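Local atomic coordinates of putative Lipoprotein (Shewanella oneidensis, PDB entry 3U24), a protein that is of unknown function but binds zinc and calcium ions and belongs to the DUF885 family, probably related to zinc metallopeptidases. Residues T167-E172 / R237-G242. Sequence-based numbering, arbitrary orientation.
Sequences TLEHTE and RSFRIG. With ACY (acetic acid), chain Q.
Thr167, the N-cap residue of helix 168-179, meets the loop joining helices 200-234 and 243-254 at Arg237, their CA atoms 4.7 Å apart, with Thr167 CA 3.5 Å from Arg237 O in a CA-H...O contact. The methyl of Thr167 does most of the touching here: CG2 lies 3.6 Å from Ser238 O and also packs against Arg237 O and the CA of Phe239. Placed between the backbone N and the carbonyl carbon (chi1 74°), Thr167 OG1 is left for its own helix and shares a 2.7 Å hydrogen bond with His170 ND1. On its other nitrogen, His170 NE2 bonds to Leu516 O and, weakly, to an acetic acid molecule probably from the crystallisation liquor. At the second residue of the helix, the Glu169 chain bends at chi2 (76°) and brings its carboxylate to Phe239, OE2 3.5 Å from CD2, the carboxylate and ring planes 67° apart. Arg240 CG lies over one face of that ring, offset toward the rim, and the guanidinium of Arg240 bonds to the carbonyls of Ile482, in helix 459-485, and Met487, just after it. An alanine in place of Glu169 would probably leave the CD2 side of the Phe239 ring without its carboxylate neighbour and the ring freer to shift. Arg237 NE hydrogen-bonds to Gln165 O, just before the helix. No hydrogen bond links the two segments directly, so this surface junction rests on van der Waals contacts and one CA-H...O contact, while Thr167, His170, Arg237 and Arg240 make their side-chain hydrogen bonds within their own segment or to other groups.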
ATOM      1  N   THR A 167      11.437  -6.824 -19.078  1.00 22.69           N
ATOM      2  CA  THR A 167      12.483  -7.011 -18.082  1.00 22.73           C
ATOM      3  C   THR A 167      12.529  -8.470 -17.660  1.00 22.46           C
ATOM      4  O   THR A 167      11.532  -9.220 -17.705  1.00 22.24           O
ATOM      5  CB  THR A 167      12.266  -6.182 -16.798  1.00 22.26           C
ATOM      6  OG1 THR A 167      11.213  -6.788 -16.041  1.00 22.01           O
ATOM      7  CG2 THR A 167      11.926  -4.723 -17.106  1.00 21.67           C
ATOM      8  N   LEU A 168      13.696  -8.891 -17.221  1.00 22.92           N
ATOM      9  CA  LEU A 168      13.844 -10.262 -16.789  1.00 22.80           C
ATOM     10  C   LEU A 168      12.997 -10.486 -15.540  1.00 22.41           C
ATOM     11  O   LEU A 168      12.346 -11.522 -15.386  1.00 21.76           O
ATOM     12  CB  LEU A 168      15.318 -10.579 -16.460  1.00 23.33           C
ATOM     13  CG  LEU A 168      15.515 -11.954 -15.803  1.00 23.95           C
ATOM     14  CD1 LEU A 168      15.015 -13.050 -16.756  1.00 23.35           C
ATOM     15  CD2 LEU A 168      16.993 -12.152 -15.350  1.00 24.29           C
ATOM     16  N   GLU A 169      13.062  -9.537 -14.625  1.00 22.36           N
ATOM     17  CA  GLU A 169      12.428  -9.715 -13.315  1.00 23.78           C
ATOM     18  C   GLU A 169      10.889  -9.846 -13.427  1.00 23.15           C
ATOM     19  O   GLU A 169      10.272 -10.690 -12.767  1.00 23.07           O
ATOM     20  CB  GLU A 169      12.780  -8.547 -12.376  1.00 25.19           C
ATOM     21  CG  GLU A 169      14.261  -8.540 -11.948  1.00 27.44           C
ATOM     22  CD  GLU A 169      15.242  -8.029 -13.044  1.00 29.78           C
ATOM     23  OE1 GLU A 169      14.803  -7.579 -14.148  1.00 29.22           O
ATOM     24  OE2 GLU A 169      16.470  -8.078 -12.791  1.00 32.01           O
ATOM     25  N   HIS A 170      10.260  -9.032 -14.264  1.00 21.80           N
ATOM     26  CA  HIS A 170       8.802  -9.099 -14.325  1.00 21.43           C
ATOM     27  C   HIS A 170       8.379 -10.324 -15.081  1.00 21.42           C
ATOM     28  O   HIS A 170       7.281 -10.859 -14.839  1.00 21.09           O
ATOM     29  CB  HIS A 170       8.204  -7.801 -14.908  1.00 21.53           C
ATOM     30  CG  HIS A 170       8.425  -6.583 -14.024  1.00 21.69           C
ATOM     31  ND1 HIS A 170       9.546  -5.850 -14.070  1.00 21.42           N
ATOM     32  CD2 HIS A 170       7.639  -6.029 -12.992  1.00 22.28           C
ATOM     33  CE1 HIS A 170       9.484  -4.844 -13.165  1.00 21.87           C
ATOM     34  NE2 HIS A 170       8.324  -4.955 -12.494  1.00 22.24           N
ATOM     35  N   THR A 171       9.229 -10.797 -15.993  1.00 21.10           N
ATOM     36  CA  THR A 171       8.901 -12.007 -16.732  1.00 21.62           C
ATOM     37  C   THR A 171       8.955 -13.222 -15.791  1.00 22.68           C
ATOM     38  O   THR A 171       8.112 -14.129 -15.893  1.00 21.70           O
ATOM     39  CB  THR A 171       9.795 -12.216 -17.968  1.00 21.74           C
ATOM     40  OG1 THR A 171       9.863 -11.006 -18.755  1.00 20.81           O
ATOM     41  CG2 THR A 171       9.270 -13.356 -18.836  1.00 21.70           C
ATOM     42  N   GLU A 172       9.886 -13.186 -14.834  1.00 23.42           N
ATOM     43  CA  GLU A 172      10.054 -14.273 -13.896  1.00 24.45           C
ATOM     44  C   GLU A 172       8.864 -14.251 -12.974  1.00 22.66           C
ATOM     45  O   GLU A 172       8.324 -15.273 -12.607  1.00 21.69           O
ATOM     46  CB  GLU A 172      11.342 -14.099 -13.051  1.00 26.84           C
ATOM     47  CG  GLU A 172      12.649 -14.422 -13.774  1.00 29.05           C
ATOM     48  CD  GLU A 172      13.949 -14.041 -13.010  1.00 31.50           C
ATOM     49  OE1 GLU A 172      14.035 -13.014 -12.246  1.00 32.08           O
ATOM     50  OE2 GLU A 172      14.948 -14.766 -13.239  1.00 35.91           O
ATOM     51  N   ARG A 237      15.778  -5.646 -20.972  1.00 26.16           N
ATOM     52  CA  ARG A 237      15.518  -4.296 -20.461  1.00 26.90           C
ATOM     53  C   ARG A 237      15.788  -4.182 -18.931  1.00 25.72           C
ATOM     54  O   ARG A 237      15.462  -5.109 -18.166  1.00 24.22           O
ATOM     55  CB  ARG A 237      14.063  -3.896 -20.738  1.00 27.50           C
ATOM     56  CG  ARG A 237      13.857  -2.415 -20.565  1.00 29.63           C
ATOM     57  CD  ARG A 237      12.395  -2.043 -20.469  1.00 31.20           C
ATOM     58  NE  ARG A 237      11.585  -2.374 -21.652  1.00 32.74           N
ATOM     59  CZ  ARG A 237      11.121  -1.491 -22.546  1.00 36.66           C
ATOM     60  NH1 ARG A 237      11.433  -0.196 -22.445  1.00 38.83           N
ATOM     61  NH2 ARG A 237      10.315  -1.894 -23.554  1.00 37.29           N
ATOM     62  N   SER A 238      16.382  -3.078 -18.504  1.00 24.80           N
ATOM     63  CA  SER A 238      16.648  -2.869 -17.093  1.00 26.23           C
ATOM     64  C   SER A 238      15.317  -2.672 -16.367  1.00 25.42           C
ATOM     65  O   SER A 238      14.375  -2.124 -16.928  1.00 25.32           O
ATOM     66  CB  SER A 238      17.520  -1.610 -16.845  1.00 27.36           C
ATOM     67  OG  SER A 238      17.522  -1.248 -15.450  1.00 27.42           O
ATOM     68  N   PHE A 239      15.266  -3.117 -15.125  1.00 25.07           N
ATOM     69  CA  PHE A 239      14.116  -2.927 -14.260  1.00 25.11           C
ATOM     70  C   PHE A 239      14.054  -1.479 -13.693  1.00 24.98           C
ATOM     71  O   PHE A 239      13.039  -1.077 -13.098  1.00 24.77           O
ATOM     72  CB  PHE A 239      14.144  -3.951 -13.120  1.00 24.81           C
ATOM     73  CG  PHE A 239      15.342  -3.834 -12.221  1.00 25.66           C
ATOM     74  CD1 PHE A 239      15.332  -2.961 -11.149  1.00 25.56           C
ATOM     75  CD2 PHE A 239      16.460  -4.643 -12.411  1.00 26.93           C
ATOM     76  CE1 PHE A 239      16.437  -2.852 -10.330  1.00 25.75           C
ATOM     77  CE2 PHE A 239      17.561  -4.544 -11.583  1.00 26.46           C
ATOM     78  CZ  PHE A 239      17.542  -3.631 -10.547  1.00 25.97           C
ATOM     79  N   ARG A 240      15.137  -0.723 -13.877  1.00 24.35           N
ATOM     80  CA  ARG A 240      15.276   0.612 -13.328  1.00 24.35           C
ATOM     81  C   ARG A 240      14.589   1.575 -14.283  1.00 24.47           C
ATOM     82  O   ARG A 240      14.889   1.605 -15.485  1.00 25.60           O
ATOM     83  CB  ARG A 240      16.735   0.971 -13.152  1.00 24.52           C
ATOM     84  CG  ARG A 240      17.517  -0.028 -12.298  1.00 24.97           C
ATOM     85  CD  ARG A 240      19.009   0.090 -12.587  1.00 25.93           C
ATOM     86  NE  ARG A 240      19.813  -0.912 -11.873  1.00 26.54           N
ATOM     87  CZ  ARG A 240      20.189  -0.788 -10.605  1.00 25.38           C
ATOM     88  NH1 ARG A 240      20.907  -1.730 -10.039  1.00 25.61           N
ATOM     89  NH2 ARG A 240      19.837   0.265  -9.904  1.00 24.44           N
ATOM     90  N   ILE A 241      13.612   2.323 -13.794  1.00 23.21           N
ATOM     91  CA  ILE A 241      12.767   3.075 -14.738  1.00 23.39           C
ATOM     92  C   ILE A 241      13.383   4.414 -15.151  1.00 23.65           C
ATOM     93  O   ILE A 241      12.969   4.984 -16.145  1.00 24.93           O
ATOM     94  CB  ILE A 241      11.302   3.213 -14.221  1.00 23.10           C
ATOM     95  CG1 ILE A 241      11.200   4.027 -12.918  1.00 23.04           C
ATOM     96  CG2 ILE A 241      10.674   1.826 -13.976  1.00 21.75           C
ATOM     97  CD1 ILE A 241       9.755   4.349 -12.495  1.00 21.90           C
ATOM     98  N   GLY A 242      14.378   4.912 -14.415  1.00 23.82           N
ATOM     99  CA  GLY A 242      15.074   6.160 -14.775  1.00 24.25           C
ATOM    100  C   GLY A 242      14.412   7.433 -14.253  1.00 25.96           C
ATOM    101  O   GLY A 242      13.216   7.419 -13.852  1.00 24.00           O
TER
HETATM  102  C   ACY Q 601       5.224  -1.892 -12.478  1.00 42.68           C
HETATM  103  O   ACY Q 601       6.018  -2.750 -12.009  1.00 41.69           O
HETATM  104  OXT ACY Q 601       5.062  -0.739 -11.972  1.00 45.54           O
HETATM  105  CH3 ACY Q 601       4.387  -2.267 -13.655  1.00 37.79           C